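Local atomic coordinates of putative glucose-6-phosphate 1-epimerase (Salmonella typhimurium, PDB entry 2HTA), a protein that probably interconverts the alpha and beta anomers of glucose 6-phosphate and related hexose 6-phosphates, acting as a monomeric sugar-phosphate mutarotase. Residues 73-78 and 276-281; 78-81 and 87-90. One frame throughout, in Å; residues are numbered along the deposited sequence.

Contact 1: 73-78 and 276-281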
ATOM      1  N   VAL A  73      -7.553   6.794  -7.193  1.00 18.54           N
ATOM      2  CA  VAL A  73      -7.293   7.057  -5.778  1.00 18.33           C
ATOM      3  C   VAL A  73      -5.847   6.741  -5.395  1.00 18.22           C
ATOM      4  O   VAL A  73      -5.284   7.415  -4.544  1.00 18.59           O
ATOM      5  CB  VAL A  73      -8.237   6.248  -4.914  1.00 18.66           C
ATOM      6  CG1 VAL A  73      -7.940   6.473  -3.400  1.00 16.91           C
ATOM      7  CG2 VAL A  73      -9.659   6.707  -5.201  1.00 18.23           C
ATOM      8  N   LEU A  74      -5.301   5.663  -5.935  1.00 18.18           N
ATOM      9  CA  LEU A  74      -3.920   5.278  -5.664  1.00 18.98           C
ATOM     10  C   LEU A  74      -2.974   5.774  -6.729  1.00 19.39           C
ATOM     11  O   LEU A  74      -3.277   5.737  -7.906  1.00 20.85           O
ATOM     12  CB  LEU A  74      -3.802   3.746  -5.605  1.00 17.99           C
ATOM     13  CG  LEU A  74      -4.641   3.066  -4.502  1.00 18.50           C
ATOM     14  CD1 LEU A  74      -4.573   1.569  -4.684  1.00 17.87           C
ATOM     15  CD2 LEU A  74      -4.121   3.516  -3.080  1.00 20.45           C
ATOM     16  N   TRP A  75      -1.789   6.162  -6.314  1.00 19.45           N
ATOM     17  CA  TRP A  75      -0.754   6.642  -7.237  1.00 19.10           C
ATOM     18  C   TRP A  75       0.124   5.436  -7.555  1.00 20.47           C
ATOM     19  O   TRP A  75       0.441   4.621  -6.662  1.00 20.35           O
ATOM     20  CB  TRP A  75       0.054   7.703  -6.528  1.00 18.02           C
ATOM     21  CG  TRP A  75       1.162   8.326  -7.338  1.00 20.50           C
ATOM     22  CD1 TRP A  75       1.084   9.476  -8.141  1.00 20.52           C
ATOM     23  CD2 TRP A  75       2.514   7.880  -7.418  1.00 21.71           C
ATOM     24  NE1 TRP A  75       2.305   9.736  -8.689  1.00 22.51           N
ATOM     25  CE2 TRP A  75       3.207   8.784  -8.283  1.00 22.00           C
ATOM     26  CE3 TRP A  75       3.226   6.816  -6.833  1.00 23.25           C
ATOM     27  CZ2 TRP A  75       4.541   8.642  -8.572  1.00 22.79           C
ATOM     28  CZ3 TRP A  75       4.566   6.674  -7.129  1.00 22.36           C
ATOM     29  CH2 TRP A  75       5.218   7.586  -7.978  1.00 22.83           C
ATOM     30  N   LEU A  76       0.539   5.332  -8.815  1.00 19.71           N
ATOM     31  CA  LEU A  76       1.440   4.302  -9.281  1.00 20.14           C
ATOM     32  C   LEU A  76       2.528   5.004 -10.104  1.00 22.28           C
ATOM     33  O   LEU A  76       2.234   5.931 -10.836  1.00 22.49           O
ATOM     34  CB  LEU A  76       0.708   3.318 -10.163  1.00 20.14           C
ATOM     35  CG  LEU A  76       1.472   2.074 -10.658  1.00 20.04           C
ATOM     36  CD1 LEU A  76       1.838   1.113  -9.558  1.00 20.87           C
ATOM     37  CD2 LEU A  76       0.632   1.390 -11.713  1.00 21.03           C
ATOM     38  N   SER A  77       3.781   4.604  -9.924  1.00 22.99           N
ATOM     39  CA  SER A  77       4.912   5.261 -10.622  1.00 22.63           C
ATOM     40  C   SER A  77       4.946   4.887 -12.104  1.00 22.79           C
ATOM     41  O   SER A  77       4.970   3.694 -12.469  1.00 22.49           O
ATOM     42  CB  SER A  77       6.235   4.865  -9.960  1.00 23.12           C
ATOM     43  OG  SER A  77       7.346   5.391 -10.709  1.00 23.58           O
ATOM     44  N   ASN A  78       4.940   5.909 -12.953  1.00 24.41           N
ATOM     45  CA  ASN A  78       5.122   5.731 -14.396  1.00 25.19           C
ATOM     46  C   ASN A  78       6.561   5.234 -14.751  1.00 25.95           C
ATOM     47  O   ASN A  78       6.860   4.830 -15.911  1.00 26.17           O
ATOM     48  CB  ASN A  78       4.762   7.048 -15.140  1.00 25.87           C
ATOM     49  CG  ASN A  78       4.680   6.861 -16.696  1.00 30.27           C
ATOM     50  OD1 ASN A  78       5.286   7.643 -17.473  1.00 35.90           O
ATOM     51  ND2 ASN A  78       3.965   5.820 -17.149  1.00 27.53           N
ATOM     52  N   LYS A 276       5.300  15.178  -6.458  1.00 24.99           N
ATOM     53  CA  LYS A 276       4.253  16.167  -6.583  1.00 25.32           C
ATOM     54  C   LYS A 276       2.820  15.617  -6.454  1.00 24.61           C
ATOM     55  O   LYS A 276       1.944  16.345  -6.037  1.00 24.64           O
ATOM     56  CB  LYS A 276       4.365  16.902  -7.920  1.00 25.84           C
ATOM     57  CG  LYS A 276       5.554  17.872  -7.864  1.00 27.33           C
ATOM     58  CD  LYS A 276       5.698  18.679  -9.134  1.00 33.37           C
ATOM     59  CE  LYS A 276       6.751  19.774  -8.924  1.00 38.78           C
ATOM     60  NZ  LYS A 276       6.790  20.763 -10.064  1.00 40.91           N
ATOM     61  N   THR A 277       2.595  14.372  -6.878  1.00 22.50           N
ATOM     62  CA  THR A 277       1.233  13.877  -6.997  1.00 21.50           C
ATOM     63  C   THR A 277       0.902  12.660  -6.121  1.00 21.78           C
ATOM     64  O   THR A 277      -0.106  11.961  -6.359  1.00 20.59           O
ATOM     65  CB  THR A 277       0.852  13.607  -8.460  1.00 22.06           C
ATOM     66  OG1 THR A 277       1.852  12.770  -9.066  1.00 22.87           O
ATOM     67  CG2 THR A 277       0.778  14.965  -9.210  1.00 23.26           C
ATOM     68  N   PHE A 278       1.697  12.453  -5.068  1.00 21.06           N
ATOM     69  CA  PHE A 278       1.281  11.486  -4.047  1.00 21.04           C
ATOM     70  C   PHE A 278       1.646  11.882  -2.638  1.00 20.89           C
ATOM     71  O   PHE A 278       2.580  12.689  -2.410  1.00 21.26           O
ATOM     72  CB  PHE A 278       1.785  10.070  -4.383  1.00 20.46           C
ATOM     73  CG  PHE A 278       3.249   9.828  -4.029  1.00 22.27           C
ATOM     74  CD1 PHE A 278       3.630   9.399  -2.747  1.00 21.36           C
ATOM     75  CD2 PHE A 278       4.243  10.030  -4.995  1.00 21.85           C
ATOM     76  CE1 PHE A 278       4.977   9.185  -2.428  1.00 22.21           C
ATOM     77  CE2 PHE A 278       5.606   9.788  -4.684  1.00 20.91           C
ATOM     78  CZ  PHE A 278       5.951   9.358  -3.417  1.00 22.14           C
ATOM     79  N   VAL A 279       0.918  11.295  -1.682  1.00 20.17           N
ATOM     80  CA  VAL A 279       1.337  11.293  -0.286  1.00 20.35           C
ATOM     81  C   VAL A 279       1.102   9.861   0.189  1.00 20.43           C
ATOM     82  O   VAL A 279       0.100   9.235  -0.199  1.00 19.27           O
ATOM     83  CB  VAL A 279       0.549  12.312   0.588  1.00 19.35           C
ATOM     84  CG1 VAL A 279      -0.964  11.968   0.696  1.00 20.94           C
ATOM     85  CG2 VAL A 279       1.106  12.455   1.977  1.00 18.15           C
ATOM     86  N   CYS A 280       2.037   9.353   0.993  1.00 19.63           N
ATOM     87  CA  CYS A 280       1.820   8.058   1.634  1.00 19.96           C
ATOM     88  C   CYS A 280       1.230   8.198   2.996  1.00 18.89           C
ATOM     89  O   CYS A 280       1.771   8.929   3.838  1.00 19.89           O
ATOM     90  CB  CYS A 280       3.116   7.227   1.712  1.00 18.67           C
ATOM     91  SG  CYS A 280       3.648   6.646   0.111  1.00 20.39           S
ATOM     92  N   VAL A 281       0.123   7.474   3.228  1.00 17.42           N
ATOM     93  CA  VAL A 281      -0.486   7.395   4.560  1.00 18.83           C
ATOM     94  C   VAL A 281      -0.651   5.893   4.825  1.00 19.46           C
ATOM     95  O   VAL A 281      -1.528   5.208   4.231  1.00 18.73           O
ATOM     96  CB  VAL A 281      -1.868   8.183   4.672  1.00 19.74           C
ATOM     97  CG1 VAL A 281      -2.580   7.923   6.052  1.00 18.64           C
ATOM     98  CG2 VAL A 281      -1.715   9.713   4.346  1.00 17.00           C
TER
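Trp75 lies against Phe278 and Thr277 where, in the antiparallel beta-sandwich fold of the galactose mutarotase superfamily, the loop between strands 61-67 and 94-95 meets the start of strand 278-286. Apolar contact dominates. The Phe278 methylene covers one face of the indole in a CH-pi contact: Phe278 CB lies 3.8 Å from the centroid of the five-membered ring of Trp75, over the face. Beyond it the phenyl ring of Phe278 leans over the six-membered ring of Trp75, with centroids 4.5 Å apart. Their planes are inclined at 37°, a geometry that is neither a parallel stack nor edge-to-face. CD2 of Phe278 hangs above the middle of the indole, while the backbone N of Ser77 lies over the rim of the opposite face, so the ring is held from both sides. Phe278 also meets the ring of Tyr181, a residue of strand 172-183.

The polar part is slight and sits at the indole edge. With CG of Trp75 anti to the backbone N (chi1 -179°), the indole extends to Thr277. Trp75 NE1 gives a weak hydrogen bond to Thr277 OG1, 3.1 Å long. It is bent, with an angle of 128° at the hydrogen.

Contact 2: 78-81 and 87-90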
ATOM      1  N   ASN A  78       4.940   5.909 -12.953  1.00 24.41           N
ATOM      2  CA  ASN A  78       5.122   5.731 -14.396  1.00 25.19           C
ATOM      3  C   ASN A  78       6.561   5.234 -14.751  1.00 25.95           C
ATOM      4  O   ASN A  78       6.860   4.830 -15.911  1.00 26.17           O
ATOM      5  CB  ASN A  78       4.762   7.048 -15.140  1.00 25.87           C
ATOM      6  CG  ASN A  78       4.680   6.861 -16.696  1.00 30.27           C
ATOM      7  OD1 ASN A  78       5.286   7.643 -17.473  1.00 35.90           O
ATOM      8  ND2 ASN A  78       3.965   5.820 -17.149  1.00 27.53           N
ATOM      9  N   ASN A  79       7.435   5.218 -13.749  1.00 26.22           N
ATOM     10  CA  ASN A  79       8.794   4.701 -13.918  1.00 26.82           C
ATOM     11  C   ASN A  79       9.113   3.446 -13.162  1.00 26.71           C
ATOM     12  O   ASN A  79      10.299   3.041 -13.111  1.00 26.17           O
ATOM     13  CB  ASN A  79       9.832   5.758 -13.484  1.00 29.08           C
ATOM     14  CG  ASN A  79       9.900   6.952 -14.456  1.00 31.73           C
ATOM     15  OD1 ASN A  79       8.932   7.232 -15.190  1.00 35.77           O
ATOM     16  ND2 ASN A  79      11.017   7.677 -14.438  1.00 30.82           N
ATOM     17  N   THR A  80       8.115   2.780 -12.571  1.00 24.95           N
ATOM     18  CA  THR A  80       8.425   1.545 -11.860  1.00 25.01           C
ATOM     19  C   THR A  80       8.742   0.389 -12.793  1.00 24.96           C
ATOM     20  O   THR A  80       8.060   0.210 -13.800  1.00 24.53           O
ATOM     21  CB  THR A  80       7.317   1.144 -10.815  1.00 24.34           C
ATOM     22  OG1 THR A  80       7.814   0.075 -10.010  1.00 26.36           O
ATOM     23  CG2 THR A  80       6.029   0.714 -11.482  1.00 27.55           C
ATOM     24  N   PRO A  81       9.793  -0.392 -12.483  1.00 24.98           N
ATOM     25  CA  PRO A  81       9.936  -1.637 -13.216  1.00 25.22           C
ATOM     26  C   PRO A  81       8.773  -2.590 -12.930  1.00 25.03           C
ATOM     27  O   PRO A  81       8.115  -2.455 -11.890  1.00 25.17           O
ATOM     28  CB  PRO A  81      11.251  -2.226 -12.656  1.00 26.57           C
ATOM     29  CG  PRO A  81      11.971  -1.093 -12.066  1.00 26.86           C
ATOM     30  CD  PRO A  81      10.856  -0.217 -11.494  1.00 25.90           C
ATOM     31  N   ALA A  87      10.709  -4.721  -6.143  1.00 23.25           N
ATOM     32  CA  ALA A  87       9.566  -4.055  -5.495  1.00 23.40           C
ATOM     33  C   ALA A  87       8.943  -3.041  -6.395  1.00 23.24           C
ATOM     34  O   ALA A  87       9.625  -2.233  -7.038  1.00 24.49           O
ATOM     35  CB  ALA A  87       9.986  -3.423  -4.160  1.00 23.13           C
ATOM     36  N   LEU A  88       7.618  -3.069  -6.462  1.00 23.34           N
ATOM     37  CA  LEU A  88       6.859  -2.120  -7.275  1.00 22.03           C
ATOM     38  C   LEU A  88       6.703  -0.783  -6.557  1.00 21.62           C
ATOM     39  O   LEU A  88       6.441  -0.768  -5.327  1.00 21.65           O
ATOM     40  CB  LEU A  88       5.502  -2.721  -7.584  1.00 21.71           C
ATOM     41  CG  LEU A  88       5.495  -3.868  -8.595  1.00 23.53           C
ATOM     42  CD1 LEU A  88       4.457  -4.911  -8.183  1.00 24.40           C
ATOM     43  CD2 LEU A  88       5.285  -3.363 -10.059  1.00 24.19           C
ATOM     44  N   ARG A  89       6.883   0.333  -7.292  1.00 19.93           N
ATOM     45  CA  ARG A  89       6.807   1.663  -6.678  1.00 20.49           C
ATOM     46  C   ARG A  89       5.394   2.247  -6.874  1.00 19.72           C
ATOM     47  O   ARG A  89       5.021   2.571  -8.002  1.00 19.31           O
ATOM     48  CB  ARG A  89       7.827   2.656  -7.294  1.00 21.13           C
ATOM     49  CG  ARG A  89       7.772   4.050  -6.687  1.00 19.74           C
ATOM     50  CD  ARG A  89       8.239   4.135  -5.224  1.00 21.29           C
ATOM     51  NE  ARG A  89       9.623   3.698  -5.044  1.00 22.37           N
ATOM     52  CZ  ARG A  89      10.233   3.594  -3.871  1.00 26.42           C
ATOM     53  NH1 ARG A  89       9.572   3.863  -2.733  1.00 22.44           N
ATOM     54  NH2 ARG A  89      11.527   3.187  -3.825  1.00 27.79           N
ATOM     55  N   GLY A  90       4.667   2.426  -5.777  1.00 19.82           N
ATOM     56  CA  GLY A  90       3.258   2.930  -5.890  1.00 18.96           C
ATOM     57  C   GLY A  90       2.279   1.909  -5.365  1.00 18.45           C
ATOM     58  O   GLY A  90       2.665   0.870  -4.833  1.00 18.65           O
TER
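Thr80 meets Arg89 through a side chain-to-backbone hydrogen bond that joins two parts of the same loop, 78-81 and 87-90. The side chain of Thr80 points at the facing segment from its first bond. Thr80 CB lies 3.9 Å from Arg89 CB, so the two side chains touch at their roots. From there the threonine forks. Its methyl branch, CG2, comes only within 4.1 Å of the carbonyl O of Arg89, a loose contact. The hydroxyl does most of the work: placed opposite the backbone N by a chi1 of -170°, OG1 accepts the amide hydrogen of Arg89 N at 2.9 Å in a nearly straight bond, 168° at the hydrogen. Thr80 OG1 also donates to Pro81 O at 3.2 Å, tilted 16° from the carbonyl plane. One hydroxyl is thus gripped by a donor and an acceptor, which fixes its rotation and satisfies a polar group in a buried residue. Leu88 CA packs against Thr80 OG1 at 3.6 Å. Leu88 CD2 reaches the carbonyl O of Pro81 at 3.5 Å.

The bond from Thr80 holds the backbone of Arg89, which by similarity binds substrate; Ala87 touches Arg114, a second such residue. Arg89 turns its polar end away from Thr80. Bends at chi2 and chi3 carry the guanidinium to Asp269, which forms a salt bridge with NE, and to the hydroxyl of Tyr181, which bonds NH1. Asp269 also touches Pro81. Both segments belong to the long connection between strands 61-67 and 94-95, flanked by helix 14-22 at Asn78 and, through Tyr181, by strand 172-183.

How the contacts relate
Contacts 1 and 2, with centres 11 Å apart, share Asn78, where segment 73-78 runs into 78-81. They also touch: Ser77 N is 3.1 Å from Arg89 O, a probable hydrogen bond that ties 73-78 to 87-90, and Trp75 CE3 packs 4.0 Å from Gly90 CA. The indole of contact 1 thus borders the segment that contact 2 ties to Thr80; the side chain of Trp75 is about 4 Å from that of Arg89. Both lie close to the probable active site. The side chain of Arg89 is about 6 Å from that of His179, an inferred catalytic residue, and the side chain of Phe278 is about 7 Å from that of His179. The side chain of Ala87 is about 4 Å from that of Arg114, a second substrate-binding residue by similarity.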